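Local coordinates for beta-ketoacyl synthase (Burkholderia phymatum, PDB 4EWG), which probably acts as a 3-oxoacyl-[acyl-carrier-protein] synthase, the condensing enzyme that extends acyl chains on their carrier protein, at residues A61-A64 with D65-R68; S138-Q141 with M142-H145; G312-A315 with E316-T320; W350-I353 with E354-K357. All coordinates share one frame; numbering follows the deposited sequence.

Contact 1 (A61-A64 with D65-R68); sequences AQPA and DWPR
Pro-63 lies with its ring against the indole of Trp-66, three residues further along the same loop. The tight part of the contact is here. Pro-63 CD sits 3.5 Å from the centroid of the Trp-66 six-membered ring, only 12° off the ring normal, which is a CH-pi contact over the face. Pro-63 CG is 3.5 Å from Trp-66 CE2, and Pro-63 CB is 3.6 Å from Trp-66 NE1. The outer edge of the pyrrolidine thus runs across both rings of the indole. The backbone makes this possible. Residues Pro-63 to Trp-66 form a type I beta turn, closed by a weak hydrogen bond from Trp-66 N to Pro-63 O of 3.4 Å. Trp-66 has its CG beside its own backbone N and anti to the carbonyl carbon (chi1 -73°), which swings the indole back over the proline. The other side of the contact is looser. Gln-62 meets the ring obliquely, with CB 4.3 Å from Trp-66 CE3. Ala-64 and Asp-65, the middle residues of the turn, are exposed. Asp-65 folds its carboxylate back toward the turn, with OD1 3.5 Å from Pro-63 CB. The type I turn lies in the loop between strand 53-54 and helix 68-71. The buried indole joins it to the protein body: NE1 is hydrogen-bonded to Glu-86 OE1, the ring packs on Val-82 and Arg-83 of helix 76-92, and Phe-154 of helix 146-154 meets it edge-to-face.

Contact 2 (S138-Q141 with M142-H145); sequences SYVQ and MMPH
Met-142 N gives a hydrogen bond to Ser-138 O at 3.0 Å, within the short helix 138-142. The same N-H also leans toward Tyr-139 O, a weak bond. Met-143 N makes another weak bond to Tyr-139 O, so this carbonyl meets two backbone donors as the chain unwinds. The phenol of Tyr-139 turns elsewhere: its OH is hydrogen-bonded to Ser-112 O of the second subunit. This is therefore a helix C-terminus at the dimer interface, and Met-143 is the first residue to leave helical angles. Its side chain folds back over the Tyr-139 ring in a Met-aromatic contact. Met-143 CB stands over one face, 3.6 Å from the Tyr-139 ring centroid and offset toward the rim. Met-143 SD lies obliquely, 3.6 Å from Tyr-139 CE2. Tyr-139 holds CG anti to its backbone N (chi1 179°), which sends the ring along the chain to meet Met-143. Beyond the sulfur, Met-143 CE packs 3.9 Å from Val-140 CG2 and lies over the centre of one face of the His-145 imidazole, 3.7 Å above the plane. Tyr-139 OH approaches the edge of that imidazole, 3.9 Å from His-145 CE1. Phe-399 of the second subunit meets the Tyr-139 ring edge-to-face.

Contact 3 (G312-A315 with E316-T320); sequences GDVA and ESQAT
Gly-312 to Ala-315 each accept an alpha-helical hydrogen bond from the residue four further on, Glu-316 to Ala-319, at 2.9 to 3.0 Å between the carbonyl O and the amide N. The segment belongs to helix 310-324, the crossover helix of a beta-alpha-beta unit with strands 299-303 and 329-331. Val-314 O has a second donor. Ser-317 OG lies 2.6 Å from Val-314 O, because chi1 of 64° places the hydroxyl between the backbone N and the carbonyl carbon and points it back up the helix. Val-314 O is thus gripped by Ser-317 OG and by Gln-318 N, and the hydroxyl is also hydrogen-bonded to Ala-375 N. Val-314 and Gln-318 lie side by side and point the same way. Val-314 CG1 touches the amide end at Gln-318 NE2, 3.6 Å away. On another side of the helix, the carboxylates of Asp-313 and Glu-316 do not touch. One water joins them, donating to Asp-313 OD1 at 2.6 Å and to Glu-316 OE1 at 2.8 Å. Asp-313 OD1 and Glu-316 OE1 are 4.9 Å apart, and the water probably eases the proximity of like charges. Both carboxylates are also held by backbone amides: Glu-316 by His-305 N and Gly-306 N, Asp-313 by Phe-226 N and Ser-308 N. Ala-315 and Ala-319 pack on Met-281 of helix 278-291. Further on, Thr-320 OG1 reaches the carbonyl four residues back, meeting Glu-316 O at 2.7 Å from 41° above the carbonyl plane.

Contact 4 (W350-I353 with E354-K357); sequences WWTI and EMMK
Trp-350 and Glu-354 form a side-chain pair one turn apart in a buried part of helix 344-358. Trp-350 NE1 donates to Glu-354 OE2 at 2.9 Å, with an N-H...O angle of 150°. The oxygen lies close to the indole plane and is met on its anti side, while the ring and carboxylate planes are 44° apart. The glutamate chain bends at chi2 (-82°) to bring the carboxylate back to the ring edge, and Glu-354 CG rests 3.6 Å from Trp-350 CD1. The other oxygen, OE1, forms a salt bridge with Arg-358 NH1. Lys-357 NZ lies at a long 4.0 Å from Glu-354 OE1 and has His-258 ND1 as its hydrogen-bond partner. The carboxylate is thus shared between an indole and positive groups, which probably favours its charged form. Trp-351 NE1 sits over one face of the Trp-350 ring, 3.3 Å above it and offset toward the rim. Met-355 curls its methyl back, with CE 3.6 Å from Trp-351 O and 3.7 Å from Thr-352 CA. Around the helix, Trp-350, Ile-353 and Glu-354 rest on Met-13 of strand 8-16. Trp-350 and Trp-351 pack on Ile-26 of helix 23-32, and Met-355 reaches Tyr-301 and Asn-303 of strand 299-303.

The four contacts follow one another along the chain and none touches another. Contacts 1 and 2 fall within the N-terminal beta-ketoacyl synthase domain. Their nearest atoms are about 9 Å apart, and helix 146-154, which starts right after contact 2, also supplies the phenylalanine packed on contact 1. Contacts 3 and 4 fall in the C-terminal domain, about 11 Å apart at nearest atoms. Strand 299-303 relates them: it leads into the helix of contact 3 and packs against contact 4. Contacts 2 and 3 lie on opposite sides of the chain centre, about 35 Å between centres. Only contact 2 touches the second subunit. All four lie away from the calcium-binding residue His-249.

Contact 1 (A61-A64 with D65-R68)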
# COMPACT_ATOMS: atom_id res chain seq x y z
N ALA A 61 14.27 22.39 -4.85
CA ALA A 61 13.56 22.95 -5.98
C ALA A 61 13.53 21.90 -7.07
O ALA A 61 14.51 21.19 -7.30
CB ALA A 61 14.20 24.24 -6.50
N GLN A 62 12.36 21.78 -7.70
CA GLN A 62 12.18 20.90 -8.86
C GLN A 62 13.25 21.18 -9.85
O GLN A 62 13.56 22.33 -10.08
CB GLN A 62 10.90 21.20 -9.59
CG GLN A 62 9.68 20.92 -8.79
CD GLN A 62 8.53 21.71 -9.31
OE1 GLN A 62 7.82 22.43 -8.55
NE2 GLN A 62 8.33 21.65 -10.65
N PRO A 63 13.78 20.13 -10.47
CA PRO A 63 14.61 20.34 -11.64
C PRO A 63 13.87 21.14 -12.67
O PRO A 63 12.67 20.98 -12.84
CB PRO A 63 14.90 18.92 -12.12
CG PRO A 63 14.88 18.13 -10.87
CD PRO A 63 13.79 18.73 -10.03
N ALA A 64 14.60 22.03 -13.34
CA ALA A 64 14.03 22.94 -14.33
C ALA A 64 13.41 22.22 -15.54
O ALA A 64 12.42 22.67 -16.10
CB ALA A 64 15.13 23.91 -14.80
N ASP A 65 13.99 21.09 -15.92
CA ASP A 65 13.55 20.38 -17.11
C ASP A 65 12.37 19.40 -16.86
O ASP A 65 12.03 18.62 -17.75
CB ASP A 65 14.76 19.65 -17.70
CG ASP A 65 15.18 18.44 -16.86
OD1 ASP A 65 14.99 18.44 -15.62
OD2 ASP A 65 15.68 17.47 -17.47
N TRP A 66 11.76 19.40 -15.66
CA TRP A 66 10.55 18.60 -15.45
C TRP A 66 9.43 19.30 -16.11
O TRP A 66 9.16 20.45 -15.82
CB TRP A 66 10.23 18.41 -13.97
CG TRP A 66 11.15 17.45 -13.29
CD1 TRP A 66 12.32 16.87 -13.82
CD2 TRP A 66 11.07 16.96 -11.92
NE1 TRP A 66 12.91 16.08 -12.90
CE2 TRP A 66 12.21 16.08 -11.73
CE3 TRP A 66 10.19 17.15 -10.85
CZ2 TRP A 66 12.45 15.43 -10.55
CZ3 TRP A 66 10.45 16.47 -9.65
CH2 TRP A 66 11.55 15.63 -9.52
N PRO A 67 8.75 18.62 -17.01
CA PRO A 67 7.66 19.26 -17.72
C PRO A 67 6.38 19.37 -16.89
O PRO A 67 5.95 18.38 -16.26
CB PRO A 67 7.43 18.33 -18.92
CG PRO A 67 7.84 16.98 -18.44
CD PRO A 67 8.98 17.23 -17.49
N ARG A 68 5.78 20.55 -16.94
CA ARG A 68 4.51 20.85 -16.28
C ARG A 68 3.47 19.75 -16.39
O ARG A 68 2.81 19.38 -15.40
CB ARG A 68 3.96 22.16 -16.92
CG ARG A 68 2.64 22.66 -16.32
CD ARG A 68 2.33 24.11 -16.72
NE ARG A 68 1.62 24.76 -15.61
CZ ARG A 68 0.30 24.70 -15.42
NH1 ARG A 68 -0.47 24.07 -16.28
NH2 ARG A 68 -0.24 25.29 -14.38

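Contact 2 (S138-Q141 with M142-H145)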
# COMPACT_ATOMS: atom_id res chain seq x y z
N SER A 138 -6.47 16.92 -6.91
CA SER A 138 -6.29 16.83 -5.46
C SER A 138 -6.09 15.37 -5.00
O SER A 138 -5.17 15.06 -4.21
CB SER A 138 -7.47 17.49 -4.74
OG SER A 138 -7.51 18.90 -4.98
N TYR A 139 -6.92 14.47 -5.51
CA TYR A 139 -6.86 13.07 -5.06
C TYR A 139 -5.50 12.45 -5.36
O TYR A 139 -4.93 11.78 -4.49
CB TYR A 139 -7.99 12.18 -5.65
CG TYR A 139 -7.84 10.74 -5.17
CD1 TYR A 139 -8.00 10.43 -3.81
CD2 TYR A 139 -7.48 9.74 -6.03
CE1 TYR A 139 -7.86 9.14 -3.35
CE2 TYR A 139 -7.31 8.43 -5.58
CZ TYR A 139 -7.48 8.13 -4.23
OH TYR A 139 -7.30 6.83 -3.75
N VAL A 140 -4.98 12.67 -6.57
CA VAL A 140 -3.73 12.02 -6.98
C VAL A 140 -2.51 12.52 -6.20
O VAL A 140 -1.53 11.77 -5.98
CB VAL A 140 -3.45 12.15 -8.52
CG1 VAL A 140 -3.37 13.61 -8.99
CG2 VAL A 140 -2.17 11.42 -8.88
N GLN A 141 -2.58 13.75 -5.73
CA GLN A 141 -1.55 14.28 -4.79
C GLN A 141 -1.74 13.79 -3.33
O GLN A 141 -0.78 13.74 -2.56
CB GLN A 141 -1.57 15.81 -4.81
CG GLN A 141 -1.25 16.43 -6.15
CD GLN A 141 -1.13 17.96 -6.09
OE1 GLN A 141 -1.22 18.58 -5.02
NE2 GLN A 141 -0.89 18.58 -7.27
N MET A 142 -2.98 13.48 -2.95
CA MET A 142 -3.32 13.00 -1.58
C MET A 142 -3.28 11.48 -1.44
O MET A 142 -3.01 10.96 -0.38
CB MET A 142 -4.73 13.43 -1.21
CG MET A 142 -5.06 13.12 0.26
SD MET A 142 -6.71 13.59 0.74
CE MET A 142 -7.03 12.58 2.21
N MET A 143 -3.53 10.77 -2.54
CA MET A 143 -3.84 9.35 -2.42
C MET A 143 -2.70 8.52 -1.74
O MET A 143 -1.54 8.88 -1.80
CB MET A 143 -4.20 8.76 -3.77
CG MET A 143 -3.08 8.73 -4.81
SD MET A 143 -3.80 8.42 -6.42
CE MET A 143 -2.35 7.87 -7.31
N PRO A 144 -3.05 7.43 -1.07
CA PRO A 144 -2.07 6.57 -0.40
C PRO A 144 -0.87 6.26 -1.27
O PRO A 144 0.27 6.25 -0.82
CB PRO A 144 -2.89 5.31 -0.13
CG PRO A 144 -4.26 5.87 0.11
CD PRO A 144 -4.42 6.89 -0.96
N HIS A 145 -1.15 5.98 -2.53
CA HIS A 145 -0.14 5.54 -3.48
C HIS A 145 0.36 6.65 -4.39
O HIS A 145 0.83 6.37 -5.46
CB HIS A 145 -0.63 4.33 -4.28
CG HIS A 145 -1.97 4.54 -4.98
ND1 HIS A 145 -3.00 5.17 -4.41
CD2 HIS A 145 -2.40 4.14 -6.23
CE1 HIS A 145 -4.06 5.17 -5.26
NE2 HIS A 145 -3.70 4.56 -6.38

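Contact 3 (G312-A315 with E316-T320)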
# COMPACT_ATOMS: atom_id res chain seq x y z
N GLY A 312 10.72 2.16 22.23
CA GLY A 312 11.20 1.70 20.93
C GLY A 312 12.63 1.22 21.02
O GLY A 312 12.95 0.12 20.60
N ASP A 313 13.49 2.04 21.61
CA ASP A 313 14.87 1.70 21.73
C ASP A 313 15.10 0.49 22.65
O ASP A 313 15.90 -0.40 22.33
CB ASP A 313 15.66 2.91 22.24
CG ASP A 313 15.79 4.01 21.19
OD1 ASP A 313 15.13 3.93 20.10
OD2 ASP A 313 16.57 4.97 21.44
N VAL A 314 14.38 0.42 23.76
CA VAL A 314 14.51 -0.74 24.68
C VAL A 314 14.12 -2.04 23.96
O VAL A 314 14.92 -2.97 23.86
CB VAL A 314 13.64 -0.55 25.95
CG1 VAL A 314 13.56 -1.87 26.76
CG2 VAL A 314 14.20 0.59 26.80
N ALA A 315 12.91 -2.08 23.41
CA ALA A 315 12.44 -3.25 22.67
C ALA A 315 13.38 -3.64 21.55
O ALA A 315 13.65 -4.86 21.38
CB ALA A 315 11.08 -2.98 22.07
N GLU A 316 13.85 -2.67 20.77
CA GLU A 316 14.75 -2.96 19.65
C GLU A 316 16.06 -3.58 20.15
O GLU A 316 16.53 -4.57 19.59
CB GLU A 316 15.05 -1.71 18.79
CG GLU A 316 16.01 -1.99 17.65
CD GLU A 316 16.18 -0.85 16.64
OE1 GLU A 316 15.79 0.30 16.91
OE2 GLU A 316 16.72 -1.12 15.55
N SER A 317 16.63 -3.00 21.21
CA SER A 317 17.88 -3.50 21.77
C SER A 317 17.74 -4.94 22.21
O SER A 317 18.59 -5.77 21.89
CB SER A 317 18.37 -2.66 22.93
OG SER A 317 17.50 -2.70 24.04
N GLN A 318 16.67 -5.24 22.93
CA GLN A 318 16.44 -6.60 23.42
C GLN A 318 16.28 -7.54 22.25
O GLN A 318 16.85 -8.62 22.25
CB GLN A 318 15.18 -6.68 24.29
CG GLN A 318 15.21 -5.84 25.55
CD GLN A 318 13.81 -5.63 26.16
OE1 GLN A 318 12.81 -5.67 25.46
NE2 GLN A 318 13.75 -5.41 27.47
N ALA A 319 15.49 -7.15 21.25
CA ALA A 319 15.27 -7.97 20.06
C ALA A 319 16.58 -8.28 19.35
O ALA A 319 16.81 -9.41 18.90
CB ALA A 319 14.29 -7.28 19.11
N THR A 320 17.44 -7.28 19.25
CA THR A 320 18.72 -7.43 18.58
C THR A 320 19.67 -8.33 19.40
O THR A 320 20.31 -9.21 18.86
CB THR A 320 19.38 -6.06 18.32
OG1 THR A 320 18.42 -5.16 17.73
CG2 THR A 320 20.60 -6.22 17.43
O HOH W 1 14.23 2.23 18.28

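Contact 4 (W350-I353 with E354-K357)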
# COMPACT_ATOMS: atom_id res chain seq x y z
N TRP A 350 20.05 2.44 1.79
CA TRP A 350 21.02 3.10 0.90
C TRP A 350 22.30 3.40 1.65
O TRP A 350 23.38 2.93 1.28
CB TRP A 350 20.36 4.36 0.34
CG TRP A 350 21.27 5.34 -0.33
CD1 TRP A 350 22.47 5.10 -0.93
CD2 TRP A 350 21.01 6.75 -0.55
NE1 TRP A 350 23.01 6.26 -1.43
CE2 TRP A 350 22.17 7.29 -1.23
CE3 TRP A 350 20.00 7.62 -0.18
CZ2 TRP A 350 22.27 8.60 -1.57
CZ3 TRP A 350 20.11 8.95 -0.53
CH2 TRP A 350 21.22 9.43 -1.21
N TRP A 351 22.19 4.17 2.74
CA TRP A 351 23.37 4.58 3.51
C TRP A 351 24.08 3.41 4.12
O TRP A 351 25.30 3.42 4.19
CB TRP A 351 22.99 5.60 4.56
CG TRP A 351 22.58 6.93 3.94
CD1 TRP A 351 22.31 7.18 2.61
CD2 TRP A 351 22.35 8.18 4.62
NE1 TRP A 351 21.96 8.46 2.43
CE2 TRP A 351 21.95 9.11 3.60
CE3 TRP A 351 22.44 8.61 5.92
CZ2 TRP A 351 21.65 10.42 3.89
CZ3 TRP A 351 22.13 9.94 6.22
CH2 TRP A 351 21.75 10.83 5.22
N THR A 352 23.34 2.39 4.56
CA THR A 352 23.96 1.16 5.08
C THR A 352 24.83 0.45 4.01
O THR A 352 25.88 -0.06 4.33
CB THR A 352 22.90 0.19 5.65
OG1 THR A 352 22.29 0.81 6.76
CG2 THR A 352 23.51 -1.12 6.11
N ILE A 353 24.37 0.43 2.75
CA ILE A 353 25.16 -0.15 1.66
C ILE A 353 26.39 0.72 1.34
O ILE A 353 27.48 0.19 1.11
CB ILE A 353 24.32 -0.34 0.40
CG1 ILE A 353 23.25 -1.40 0.60
CG2 ILE A 353 25.19 -0.79 -0.76
CD1 ILE A 353 22.22 -1.41 -0.50
N GLU A 354 26.22 2.03 1.37
CA GLU A 354 27.34 2.94 1.17
C GLU A 354 28.41 2.76 2.25
O GLU A 354 29.60 2.73 1.95
CB GLU A 354 26.88 4.39 1.17
CG GLU A 354 25.85 4.73 0.12
CD GLU A 354 26.43 4.99 -1.26
OE1 GLU A 354 27.45 4.37 -1.63
OE2 GLU A 354 25.84 5.83 -1.98
N MET A 355 27.98 2.60 3.50
CA MET A 355 28.90 2.39 4.58
C MET A 355 29.58 1.04 4.44
O MET A 355 30.80 0.94 4.60
CB MET A 355 28.16 2.50 5.89
CG MET A 355 27.71 3.92 6.17
SD MET A 355 27.07 4.13 7.84
CE MET A 355 25.64 3.06 7.78
N MET A 356 28.81 0.01 4.12
CA MET A 356 29.38 -1.33 3.91
C MET A 356 30.44 -1.33 2.84
O MET A 356 31.46 -1.93 3.04
CB MET A 356 28.29 -2.35 3.52
CG MET A 356 28.84 -3.71 3.11
SD MET A 356 27.61 -5.00 2.96
CE MET A 356 26.86 -4.68 1.37
N LYS A 357 30.19 -0.65 1.72
CA LYS A 357 31.18 -0.60 0.62
C LYS A 357 32.48 0.01 1.05
O LYS A 357 33.53 -0.31 0.50
CB LYS A 357 30.68 0.19 -0.57
CG LYS A 357 29.70 -0.55 -1.47
CD LYS A 357 28.95 0.41 -2.39
CE LYS A 357 29.76 0.80 -3.61
NZ LYS A 357 29.22 2.03 -4.28